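Side-chain contacts in glycosyl hydrolase 25 (Streptococcus pneumoniae, PDB 4FF5), which probably cleaves glycosidic bonds of the bacterial cell wall as a family 25 glycosyl hydrolase, and takes part in host-cell invasion as a virulence factor: residues D51-D56 / G235-F240; T109-Q112 / P117-V120; Q130-A135 / K158-M163; Y189-H194 / P220-D225. All coordinates share one frame; numbering follows the deposited sequence.

Interaction 1 (D51-D56 / G235-F240)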
loop_
_atom_site.group_PDB
_atom_site.type_symbol
_atom_site.label_atom_id
_atom_site.label_comp_id
_atom_site.label_asym_id
_atom_site.label_seq_id
_atom_site.Cartn_x
_atom_site.Cartn_y
_atom_site.Cartn_z
ATOM N N ASP A 51 -6.078 -8.046 -15.409
ATOM C CA ASP A 51 -5.753 -6.823 -16.154
ATOM C C ASP A 51 -6.493 -5.561 -15.685
ATOM O O ASP A 51 -6.323 -4.483 -16.248
ATOM C CB ASP A 51 -5.873 -7.052 -17.657
ATOM C CG ASP A 51 -4.835 -8.047 -18.173
ATOM O OD1 ASP A 51 -3.729 -8.158 -17.578
ATOM O OD2 ASP A 51 -5.126 -8.726 -19.173
ATOM N N LYS A 52 -7.288 -5.701 -14.631
ATOM C CA LYS A 52 -7.896 -4.556 -13.984
ATOM C C LYS A 52 -6.855 -3.970 -13.014
ATOM O O LYS A 52 -5.983 -4.691 -12.523
ATOM C CB LYS A 52 -9.179 -4.974 -13.269
ATOM C CG LYS A 52 -10.375 -5.091 -14.212
ATOM C CD LYS A 52 -11.346 -6.173 -13.769
ATOM C CE LYS A 52 -12.582 -6.256 -14.664
ATOM N NZ LYS A 52 -12.283 -5.992 -16.098
ATOM N N PRO A 53 -6.924 -2.655 -12.761
ATOM C CA PRO A 53 -5.849 -2.012 -12.004
ATOM C C PRO A 53 -5.876 -2.348 -10.507
ATOM O O PRO A 53 -6.901 -2.808 -9.988
ATOM C CB PRO A 53 -6.138 -0.527 -12.201
ATOM C CG PRO A 53 -7.600 -0.452 -12.412
ATOM C CD PRO A 53 -7.968 -1.697 -13.170
ATOM N N ILE A 54 -4.743 -2.134 -9.842
ATOM C CA ILE A 54 -4.648 -2.219 -8.387
ATOM C C ILE A 54 -4.771 -0.799 -7.823
ATOM O O ILE A 54 -4.062 0.116 -8.262
ATOM C CB ILE A 54 -3.307 -2.851 -7.949
ATOM C CG1 ILE A 54 -3.225 -4.322 -8.427
ATOM C CG2 ILE A 54 -3.084 -2.700 -6.440
ATOM C CD1 ILE A 54 -1.790 -4.799 -8.605
ATOM N N ILE A 55 -5.673 -0.615 -6.860
ATOM C CA ILE A 55 -5.831 0.683 -6.221
ATOM C C ILE A 55 -5.232 0.695 -4.812
ATOM O O ILE A 55 -4.981 -0.356 -4.203
ATOM C CB ILE A 55 -7.318 1.139 -6.171
ATOM C CG1 ILE A 55 -8.126 0.234 -5.219
ATOM C CG2 ILE A 55 -7.897 1.189 -7.588
ATOM C CD1 ILE A 55 -9.575 0.674 -5.021
ATOM N N ASP A 56 -4.941 1.901 -4.334
ATOM C CA ASP A 56 -4.686 2.121 -2.916
ATOM C C ASP A 56 -5.625 3.221 -2.422
ATOM O O ASP A 56 -5.957 4.161 -3.166
ATOM C CB ASP A 56 -3.199 2.357 -2.589
ATOM C CG ASP A 56 -2.627 3.610 -3.252
ATOM O OD1 ASP A 56 -2.047 3.493 -4.358
ATOM O OD2 ASP A 56 -2.767 4.711 -2.663
ATOM N N GLY A 235 -6.470 8.897 -10.920
ATOM C CA GLY A 235 -7.252 7.905 -11.619
ATOM C C GLY A 235 -8.743 8.037 -11.342
ATOM O O GLY A 235 -9.162 8.651 -10.355
ATOM N N LYS A 236 -9.541 7.490 -12.252
ATOM C CA LYS A 236 -10.996 7.450 -12.099
ATOM C C LYS A 236 -11.449 6.053 -12.431
ATOM O O LYS A 236 -11.177 5.567 -13.533
ATOM C CB LYS A 236 -11.679 8.463 -13.029
ATOM C CG LYS A 236 -11.350 9.913 -12.704
ATOM C CD LYS A 236 -12.253 10.469 -11.614
ATOM C CE LYS A 236 -11.691 11.760 -11.050
ATOM N NZ LYS A 236 -12.748 12.548 -10.357
ATOM N N ILE A 237 -12.114 5.400 -11.474
ATOM C CA ILE A 237 -12.640 4.046 -11.663
ATOM C C ILE A 237 -14.136 4.027 -11.332
ATOM O O ILE A 237 -14.580 4.653 -10.362
ATOM C CB ILE A 237 -11.909 3.002 -10.792
ATOM C CG1 ILE A 237 -10.422 2.930 -11.162
ATOM C CG2 ILE A 237 -12.539 1.620 -10.935
ATOM C CD1 ILE A 237 -9.664 1.807 -10.495
ATOM N N ALA A 238 -14.906 3.315 -12.151
ATOM C CA ALA A 238 -16.350 3.191 -11.943
ATOM C C ALA A 238 -16.670 2.638 -10.551
ATOM O O ALA A 238 -16.137 1.607 -10.151
ATOM C CB ALA A 238 -16.962 2.317 -13.035
ATOM N N GLY A 239 -17.561 3.320 -9.831
ATOM C CA GLY A 239 -17.901 2.943 -8.461
ATOM C C GLY A 239 -17.456 3.985 -7.451
ATOM O O GLY A 239 -17.791 3.887 -6.266
ATOM N N PHE A 240 -16.704 4.983 -7.926
ATOM C CA PHE A 240 -16.198 6.087 -7.092
ATOM C C PHE A 240 -15.982 7.319 -7.960
ATOM O O PHE A 240 -15.359 7.238 -9.017
ATOM C CB PHE A 240 -14.895 5.669 -6.356
ATOM C CG PHE A 240 -14.353 6.704 -5.387
ATOM C CD1 PHE A 240 -15.130 7.180 -4.331
ATOM C CD2 PHE A 240 -13.044 7.157 -5.495
ATOM C CE1 PHE A 240 -14.636 8.132 -3.449
ATOM C CE2 PHE A 240 -12.535 8.092 -4.611
ATOM C CZ PHE A 240 -13.332 8.582 -3.578
#
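Ile237 reaches the start of strand 54-57 with one methyl group, CD1, which lies against both Pro53 and Ile55. Along the loop that carries it, Gly235 comes first and still belongs to the strand pairing, with a backbone hydrogen bond to Leu244. Lys236 then turns its chain aside, its NZ bonding the carbonyl O of Asp241. At Ile237 the side chain heads for the other segment. CG1 stands opposite the carbonyl carbon (chi1 -62°) and the longer branch is extended (chi2 -172°), which brings CD1 up to Pro53 and Ile55. Its CD1 lies 3.6 Å from CG of Pro53, at the edge of the proline ring. The same CD1 comes within 3.5 Å of CG2 of Ile55, a carbon pair closer than ordinary van der Waals contact. Here the short branch of Ile55, beside its own backbone N, does the touching. Ile246 of strand 244-249 and Leu71 of helix 68-73 also pack on Ile237 and Ile55, so the methyl enters a wider apolar layer. From Ile237 to Phe240 the chain makes a type II beta turn, closed by Phe240 N to Ile237 O at 3.2 Å. At Gly239, with phi 114°, a CB would be forced against the preceding carbonyl O, while Ala238 O is held by ND2 of Asn74. The loop leading into strand 244-249 thus packs against strand 54-57 beside the seam where first and last strands pair, strand 244-249 running antiparallel to its neighbour 228-232, consistent with the family 25 barrel.

Interaction 2 (T109-Q112 / P117-V120)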
loop_
_atom_site.group_PDB
_atom_site.type_symbol
_atom_site.label_atom_id
_atom_site.label_comp_id
_atom_site.label_asym_id
_atom_site.label_seq_id
_atom_site.Cartn_x
_atom_site.Cartn_y
_atom_site.Cartn_z
ATOM N N THR A 109 -12.901 -4.720 5.090
ATOM C CA THR A 109 -14.041 -5.663 5.160
ATOM C C THR A 109 -14.920 -5.655 3.910
ATOM O O THR A 109 -15.321 -6.731 3.437
ATOM C CB THR A 109 -14.929 -5.449 6.402
ATOM O OG1 THR A 109 -15.462 -4.131 6.375
ATOM C CG2 THR A 109 -14.132 -5.604 7.647
ATOM N N GLU A 110 -15.242 -4.471 3.387
ATOM C CA GLU A 110 -16.123 -4.395 2.218
ATOM C C GLU A 110 -15.505 -5.027 0.958
ATOM O O GLU A 110 -16.195 -5.615 0.117
ATOM C CB GLU A 110 -16.585 -2.961 1.950
ATOM C CG GLU A 110 -17.447 -2.349 3.066
ATOM C CD GLU A 110 -18.930 -2.708 3.020
ATOM O OE1 GLU A 110 -19.346 -3.676 2.357
ATOM O OE2 GLU A 110 -19.703 -1.987 3.679
ATOM N N LEU A 111 -14.190 -4.924 0.842
ATOM C CA LEU A 111 -13.504 -5.470 -0.304
ATOM C C LEU A 111 -13.272 -6.960 -0.134
ATOM O O LEU A 111 -13.432 -7.742 -1.092
ATOM C CB LEU A 111 -12.175 -4.709 -0.498
ATOM C CG LEU A 111 -11.973 -3.644 -1.592
ATOM C CD1 LEU A 111 -13.193 -3.116 -2.342
ATOM C CD2 LEU A 111 -11.066 -2.506 -1.121
ATOM N N GLN A 112 -12.897 -7.372 1.073
ATOM C CA GLN A 112 -12.653 -8.796 1.325
ATOM C C GLN A 112 -13.926 -9.624 1.143
ATOM O O GLN A 112 -13.871 -10.739 0.628
ATOM C CB GLN A 112 -12.074 -9.020 2.718
ATOM C CG GLN A 112 -10.609 -8.646 2.789
ATOM C CD GLN A 112 -9.962 -9.004 4.098
ATOM O OE1 GLN A 112 -10.615 -9.061 5.144
ATOM N NE2 GLN A 112 -8.666 -9.244 4.053
ATOM N N PRO A 117 -8.541 -9.308 -3.060
ATOM C CA PRO A 117 -7.467 -9.414 -2.092
ATOM C C PRO A 117 -6.983 -8.016 -1.675
ATOM O O PRO A 117 -6.926 -7.090 -2.496
ATOM C CB PRO A 117 -6.406 -10.213 -2.841
ATOM C CG PRO A 117 -6.623 -9.867 -4.272
ATOM C CD PRO A 117 -8.093 -9.635 -4.429
ATOM N N VAL A 118 -6.646 -7.885 -0.395
ATOM C CA VAL A 118 -6.379 -6.592 0.198
ATOM C C VAL A 118 -5.089 -6.683 0.994
ATOM O O VAL A 118 -4.916 -7.585 1.824
ATOM C CB VAL A 118 -7.527 -6.173 1.156
ATOM C CG1 VAL A 118 -7.234 -4.822 1.802
ATOM C CG2 VAL A 118 -8.855 -6.129 0.410
ATOM N N ALA A 119 -4.190 -5.746 0.726
ATOM C CA ALA A 119 -2.975 -5.571 1.491
ATOM C C ALA A 119 -3.129 -4.273 2.267
ATOM O O ALA A 119 -4.123 -3.563 2.089
ATOM C CB ALA A 119 -1.786 -5.498 0.539
ATOM N N VAL A 120 -2.151 -3.945 3.113
ATOM C CA VAL A 120 -2.258 -2.751 3.928
ATOM C C VAL A 120 -0.978 -1.921 3.853
ATOM O O VAL A 120 0.075 -2.449 3.509
ATOM C CB VAL A 120 -2.598 -3.078 5.416
ATOM C CG1 VAL A 120 -4.051 -3.571 5.553
ATOM C CG2 VAL A 120 -1.573 -4.033 6.041
HETATM O O HOH W 1 -7.270 -10.073 1.634
#
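Gln112 and Val118 meet through a methyl group and a shared water where helix 104-112 gives way to strand 118-123. From CB of Gln112 the chain turns to CG, placed beside the backbone N and opposite the carbonyl carbon (chi1 -76°). CG rests 3.9 Å from CG2 of Val118, the two side chains crossing at about a right angle. Beyond CG the glutamine is extended (chi2 -173°), which carries CD past the valine and brings the amide to the water. At the tip, NE2 donates to water 1 at 2.9 Å, and its second partner is the carbonyl O of Tyr146. Water 1 also accepts the backbone N-H of Val118 at 3.0 Å, so one oxygen receives two donors and links the helix end to the first residue of the strand without any direct bond between them. The apolar half of the contact lies beside this bridge: the same CG2 of Val118 packs 3.7 Å from CB of Leu111, so one methyl touches two successive helix residues. Strand 77-84 adds Ala78, packed on Leu111, and Val80, packed on Val118. Strand 77-84, helix 104-112 and strand 118-123 follow one another in the chain, and the two strands run parallel side by side. The contact therefore belongs to the return leg of a beta-alpha-beta crossover, the repeating element of a TIM barrel.

Interaction 3 (Q130-A135 / K158-M163)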
loop_
_atom_site.group_PDB
_atom_site.type_symbol
_atom_site.label_atom_id
_atom_site.label_comp_id
_atom_site.label_asym_id
_atom_site.label_seq_id
_atom_site.Cartn_x
_atom_site.Cartn_y
_atom_site.Cartn_z
ATOM N N GLN A 130 12.119 4.647 18.895
ATOM C CA GLN A 130 11.014 4.338 19.780
ATOM C C GLN A 130 9.678 4.573 19.054
ATOM O O GLN A 130 8.791 3.712 19.078
ATOM C CB GLN A 130 11.137 5.167 21.070
ATOM C CG GLN A 130 12.326 4.782 21.970
ATOM C CD GLN A 130 13.698 5.311 21.522
ATOM O OE1 GLN A 130 14.741 4.788 21.944
ATOM N NE2 GLN A 130 13.711 6.359 20.704
ATOM N N GLU A 131 9.557 5.736 18.407
ATOM C CA GLU A 131 8.345 6.085 17.628
ATOM C C GLU A 131 8.148 5.134 16.449
ATOM O O GLU A 131 7.015 4.760 16.123
ATOM C CB GLU A 131 8.391 7.534 17.123
ATOM C CG GLU A 131 8.411 8.581 18.239
ATOM C CD GLU A 131 8.129 10.003 17.766
ATOM O OE1 GLU A 131 8.040 10.241 16.535
ATOM O OE2 GLU A 131 7.988 10.894 18.641
ATOM N N MET A 132 9.247 4.752 15.801
ATOM C CA MET A 132 9.156 3.818 14.667
ATOM C C MET A 132 8.618 2.464 15.101
ATOM O O MET A 132 7.739 1.906 14.444
ATOM C CB MET A 132 10.499 3.672 13.962
ATOM C CG MET A 132 10.902 4.922 13.218
ATOM S SD MET A 132 9.865 5.154 11.753
ATOM C CE MET A 132 10.926 6.217 10.780
ATOM N N GLU A 133 9.136 1.953 16.221
ATOM C CA GLU A 133 8.722 0.658 16.742
ATOM C C GLU A 133 7.278 0.681 17.279
ATOM O O GLU A 133 6.533 -0.296 17.096
ATOM C CB GLU A 133 9.731 0.157 17.791
ATOM C CG GLU A 133 11.075 -0.193 17.174
ATOM C CD GLU A 133 12.122 -0.645 18.189
ATOM O OE1 GLU A 133 11.856 -0.631 19.410
ATOM O OE2 GLU A 133 13.221 -1.008 17.752
ATOM N N LYS A 134 6.892 1.802 17.896
ATOM C CA LYS A 134 5.522 2.039 18.377
ATOM C C LYS A 134 4.543 2.010 17.208
ATOM O O LYS A 134 3.537 1.311 17.252
ATOM C CB LYS A 134 5.448 3.392 19.090
ATOM C CG LYS A 134 4.102 3.772 19.684
ATOM C CD LYS A 134 4.253 5.078 20.456
ATOM C CE LYS A 134 2.926 5.773 20.698
ATOM N NZ LYS A 134 2.157 5.218 21.849
ATOM N N ALA A 135 4.852 2.778 16.165
ATOM C CA ALA A 135 4.011 2.853 14.975
ATOM C C ALA A 135 3.848 1.491 14.292
ATOM O O ALA A 135 2.748 1.133 13.891
ATOM C CB ALA A 135 4.561 3.902 14.005
ATOM N N LYS A 158 11.692 12.661 5.244
ATOM C CA LYS A 158 12.755 12.405 6.196
ATOM C C LYS A 158 12.295 12.869 7.558
ATOM O O LYS A 158 12.175 14.076 7.804
ATOM C CB LYS A 158 14.031 13.136 5.785
ATOM C CG LYS A 158 15.228 12.709 6.624
ATOM C CD LYS A 158 16.372 13.698 6.547
ATOM C CE LYS A 158 16.362 14.650 7.730
ATOM N NZ LYS A 158 17.571 15.526 7.701
ATOM N N THR A 159 12.021 11.915 8.440
ATOM C CA THR A 159 11.510 12.241 9.778
ATOM C C THR A 159 12.528 11.919 10.857
ATOM O O THR A 159 12.291 12.168 12.045
ATOM C CB THR A 159 10.189 11.493 10.068
ATOM O OG1 THR A 159 10.386 10.090 9.830
ATOM C CG2 THR A 159 9.092 12.008 9.182
ATOM N N MET A 160 13.656 11.354 10.422
ATOM C CA MET A 160 14.793 10.978 11.270
ATOM C C MET A 160 16.059 11.266 10.473
ATOM O O MET A 160 16.063 11.082 9.254
ATOM C CB MET A 160 14.767 9.469 11.578
ATOM C CG MET A 160 14.064 9.116 12.863
ATOM S SD MET A 160 13.971 7.352 13.197
ATOM C CE MET A 160 15.649 6.933 13.661
ATOM N N SER A 161 17.127 11.689 11.163
ATOM C CA SER A 161 18.391 12.069 10.512
ATOM C C SER A 161 18.939 10.975 9.602
ATOM O O SER A 161 19.362 11.247 8.469
ATOM C CB SER A 161 19.447 12.442 11.548
ATOM O OG SER A 161 19.051 13.596 12.253
ATOM N N ASN A 162 18.934 9.746 10.113
ATOM C CA ASN A 162 19.267 8.574 9.312
ATOM C C ASN A 162 17.945 7.858 9.024
ATOM O O ASN A 162 17.523 6.947 9.762
ATOM C CB ASN A 162 20.278 7.662 10.036
ATOM C CG ASN A 162 20.903 6.599 9.124
ATOM O OD1 ASN A 162 22.119 6.339 9.186
ATOM N ND2 ASN A 162 20.095 5.966 8.308
ATOM N N MET A 163 17.281 8.304 7.963
ATOM C CA MET A 163 16.003 7.734 7.584
ATOM C C MET A 163 16.135 6.246 7.235
ATOM O O MET A 163 15.220 5.479 7.519
ATOM C CB MET A 163 15.359 8.541 6.436
ATOM C CG MET A 163 13.856 8.366 6.312
ATOM S SD MET A 163 12.954 8.689 7.849
ATOM C CE MET A 163 11.392 7.961 7.330
#
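Met132 projects from helix 129-143 of the TIM barrel and meets Thr159 and Met160 of the loop that follows strand 151-155, together with Met163, the first residue of helix 163-177. Its shape decides which atom meets which: CG lies beside the backbone N (chi1 -69°), a bend at chi2 (-71°) turns SD aside, and the extended last torsion then carries CE on to the loop. CG is 3.9 Å from SD of Met160, and that sulfur is nearly as close to CE of Met132, at 4.0 Å. These two methionines run antiparallel alongside one another, Met160 folding back only at its last torsion (chi3 73°). CE of Met132 also meets CE of Met163 at 3.9 Å, this time with the chains at about a right angle. OG1 of Thr159 stands 4.0 Å from the same methyl, while its polar need is met by a hydrogen bond to the carbonyl O of Gly126. Phe170 of helix 163-177 packs on Met132 as well. Met163 bends at chi2, which brings its sulfur back to the loop, where Thr159 N makes a weak but nearly straight hydrogen bond to SD at 3.4 Å.

Interaction 4 (Y189-H194 / P220-D225). With EDO (1,2-ethanediol), chain G.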
loop_
_atom_site.group_PDB
_atom_site.type_symbol
_atom_site.label_atom_id
_atom_site.label_comp_id
_atom_site.label_asym_id
_atom_site.label_seq_id
_atom_site.Cartn_x
_atom_site.Cartn_y
_atom_site.Cartn_z
ATOM N N TYR A 189 14.127 9.194 -6.202
ATOM C CA TYR A 189 14.994 10.260 -5.712
ATOM C C TYR A 189 15.164 10.220 -4.194
ATOM O O TYR A 189 16.269 10.400 -3.688
ATOM C CB TYR A 189 14.459 11.617 -6.158
ATOM C CG TYR A 189 14.483 11.817 -7.651
ATOM C CD1 TYR A 189 15.680 11.774 -8.361
ATOM C CD2 TYR A 189 13.304 12.050 -8.347
ATOM C CE1 TYR A 189 15.701 11.948 -9.737
ATOM C CE2 TYR A 189 13.311 12.227 -9.723
ATOM C CZ TYR A 189 14.514 12.182 -10.409
ATOM O OH TYR A 189 14.510 12.365 -11.776
ATOM N N PHE A 190 14.073 9.968 -3.472
ATOM C CA PHE A 190 14.146 9.860 -2.018
ATOM C C PHE A 190 15.068 8.707 -1.596
ATOM O O PHE A 190 15.943 8.873 -0.743
ATOM C CB PHE A 190 12.745 9.673 -1.402
ATOM C CG PHE A 190 12.724 9.849 0.092
ATOM C CD1 PHE A 190 12.456 11.096 0.649
ATOM C CD2 PHE A 190 13.026 8.793 0.936
ATOM C CE1 PHE A 190 12.463 11.278 2.025
ATOM C CE2 PHE A 190 13.037 8.969 2.323
ATOM C CZ PHE A 190 12.751 10.219 2.868
ATOM N N MET A 191 14.835 7.542 -2.194
ATOM C CA MET A 191 15.620 6.342 -1.949
ATOM C C MET A 191 17.111 6.624 -2.132
ATOM O O MET A 191 17.911 6.251 -1.282
ATOM C CB MET A 191 15.171 5.227 -2.914
ATOM C CG MET A 191 16.075 3.999 -2.933
ATOM S SD MET A 191 15.330 2.684 -3.914
ATOM C CE MET A 191 15.581 3.326 -5.568
ATOM N N GLU A 192 17.465 7.286 -3.241
ATOM C CA GLU A 192 18.870 7.574 -3.546
ATOM C C GLU A 192 19.440 8.655 -2.623
ATOM O O GLU A 192 20.546 8.494 -2.088
ATOM C CB GLU A 192 19.041 7.929 -5.027
ATOM C CG GLU A 192 18.672 6.764 -5.963
ATOM C CD GLU A 192 18.667 7.134 -7.435
ATOM O OE1 GLU A 192 18.672 8.345 -7.755
ATOM O OE2 GLU A 192 18.644 6.210 -8.285
ATOM N N GLU A 193 18.675 9.727 -2.403
ATOM C CA GLU A 193 19.099 10.811 -1.507
ATOM C C GLU A 193 19.438 10.293 -0.095
ATOM O O GLU A 193 20.445 10.688 0.486
ATOM C CB GLU A 193 18.026 11.905 -1.432
ATOM C CG GLU A 193 18.270 13.000 -0.400
ATOM N N HIS A 194 18.586 9.422 0.449
ATOM C CA HIS A 194 18.777 8.965 1.822
ATOM C C HIS A 194 19.319 7.575 1.918
ATOM O O HIS A 194 19.311 6.979 3.000
ATOM C CB HIS A 194 17.493 9.126 2.618
ATOM C CG HIS A 194 17.000 10.545 2.649
ATOM N ND1 HIS A 194 17.472 11.456 3.534
ATOM C CD2 HIS A 194 16.079 11.211 1.850
ATOM C CE1 HIS A 194 16.864 12.638 3.317
ATOM N NE2 HIS A 194 16.007 12.488 2.295
ATOM N N PRO A 220 9.021 4.144 -13.188
ATOM C CA PRO A 220 10.084 4.507 -12.241
ATOM C C PRO A 220 11.472 4.596 -12.885
ATOM O O PRO A 220 11.870 3.686 -13.610
ATOM C CB PRO A 220 10.015 3.385 -11.218
ATOM C CG PRO A 220 8.557 2.996 -11.189
ATOM C CD PRO A 220 8.148 3.078 -12.645
ATOM N N LYS A 221 12.187 5.694 -12.624
ATOM C CA LYS A 221 13.481 5.953 -13.265
ATOM C C LYS A 221 14.612 5.305 -12.468
ATOM O O LYS A 221 15.443 5.983 -11.855
ATOM C CB LYS A 221 13.721 7.459 -13.467
ATOM C CG LYS A 221 12.760 8.112 -14.448
ATOM C CD LYS A 221 12.888 9.629 -14.413
ATOM C CE LYS A 221 11.546 10.317 -14.655
ATOM N NZ LYS A 221 11.307 10.553 -16.104
ATOM N N THR A 222 14.584 3.978 -12.432
ATOM C CA THR A 222 15.588 3.184 -11.725
ATOM C C THR A 222 15.746 1.826 -12.383
ATOM O O THR A 222 14.813 1.338 -13.027
ATOM C CB THR A 222 15.250 2.986 -10.229
ATOM O OG1 THR A 222 16.276 2.188 -9.627
ATOM C CG2 THR A 222 13.871 2.280 -10.025
ATOM N N ASP A 223 16.918 1.216 -12.223
ATOM C CA ASP A 223 17.103 -0.148 -12.672
ATOM C C ASP A 223 16.960 -1.132 -11.512
ATOM O O ASP A 223 17.295 -2.303 -11.662
ATOM C CB ASP A 223 18.447 -0.321 -13.384
ATOM C CG ASP A 223 19.634 -0.152 -12.449
ATOM O OD1 ASP A 223 19.425 -0.021 -11.226
ATOM O OD2 ASP A 223 20.775 -0.154 -12.946
ATOM N N LEU A 224 16.477 -0.650 -10.359
ATOM C CA LEU A 224 16.113 -1.534 -9.240
ATOM C C LEU A 224 14.891 -2.358 -9.675
ATOM O O LEU A 224 14.017 -1.789 -10.317
ATOM C CB LEU A 224 15.791 -0.708 -7.982
ATOM C CG LEU A 224 15.334 -1.463 -6.725
ATOM C CD1 LEU A 224 16.482 -2.267 -6.138
ATOM C CD2 LEU A 224 14.765 -0.507 -5.684
ATOM N N ASP A 225 14.828 -3.654 -9.327
ATOM C CA ASP A 225 13.703 -4.527 -9.754
ATOM C C ASP A 225 12.416 -4.451 -8.908
ATOM O O ASP A 225 12.097 -5.346 -8.097
ATOM C CB ASP A 225 14.148 -5.987 -9.870
ATOM C CG ASP A 225 14.264 -6.666 -8.528
ATOM O OD1 ASP A 225 14.899 -6.088 -7.623
ATOM O OD2 ASP A 225 13.712 -7.782 -8.375
HETATM C C1 EDO G . 17.113 13.493 -4.734
HETATM O O1 EDO G . 16.546 13.487 -3.410
HETATM C C2 EDO G . 18.308 12.553 -4.787
HETATM O O2 EDO G . 17.967 11.491 -5.684
HETATM O O HOH W 2 18.030 3.514 -8.154
HETATM O O HOH W 3 18.119 5.662 -10.794
#
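Met191, Glu192 and Tyr189 on helix 188-193 face Lys221, Thr222 and Leu224 of a surface loop on the TIM barrel, a loop shaped by an ST turn at Thr222. No direct hydrogen bond joins the two segments. The apolar contacts start from Met191, whose CG is opposite the backbone N and whose terminal methyl is turned back by a bend at chi3 (74°). SD lies 3.7 Å from CD2 of Leu224, and CE is nearly as close to that carbon at 3.9 Å; the side chains cross obliquely. Thr198 packs on both residues. At the outer edge, OH of Tyr189 comes only within 4.1 Å of CD of Lys221, a loose contact with the aliphatic part of the lysine. Water carries the polar link. Glu192, extended beyond CG, presents OE2 to two waters that each donate a hydrogen bond to it: water 2 at 2.8 Å and water 3 at 2.6 Å. Water 2 is also hydrogen-bonded to OG1 of Thr222, and water 3 donates to the carbonyl O of Lys221, so a single carboxylate oxygen reaches two successive loop residues. The bound 1,2-ethanediol, probably from the crystallisation liquor, sits on helix 188-193: its O2 donates to the carbonyl O of Tyr189 at 2.8 Å and lies at the edge of the tyrosine ring, in its plane. Within the loop, Lys221 centres an inverse gamma turn, and OG1 of Thr222 accepts the backbone N-H of Leu224 at 2.9 Å and 166°.

How the interactions relate
Interactions 1 and 2 lie near the starts of barrel strands on the same sheet, their centres 14 Å apart and their nearest atoms about 5 Å apart. Interactions 3 and 4 lie across the molecule from interaction 2, with centres about 27 and 29 Å from it. These two touch: CD of Lys158 packs 3.4 Å from CE1 of His194, and Phe190 CZ is 4.1 Å from Met163 CG. Along the chain, interaction 1 encloses the other three, which follow in series. In TIM-barrel hydrolases the active site lies at the C-terminal strand ends, so the 158-163 loop, following strand 151-155, is probably on that side, whereas Pro53 and Val118 lie at the N-terminal starts of their strands.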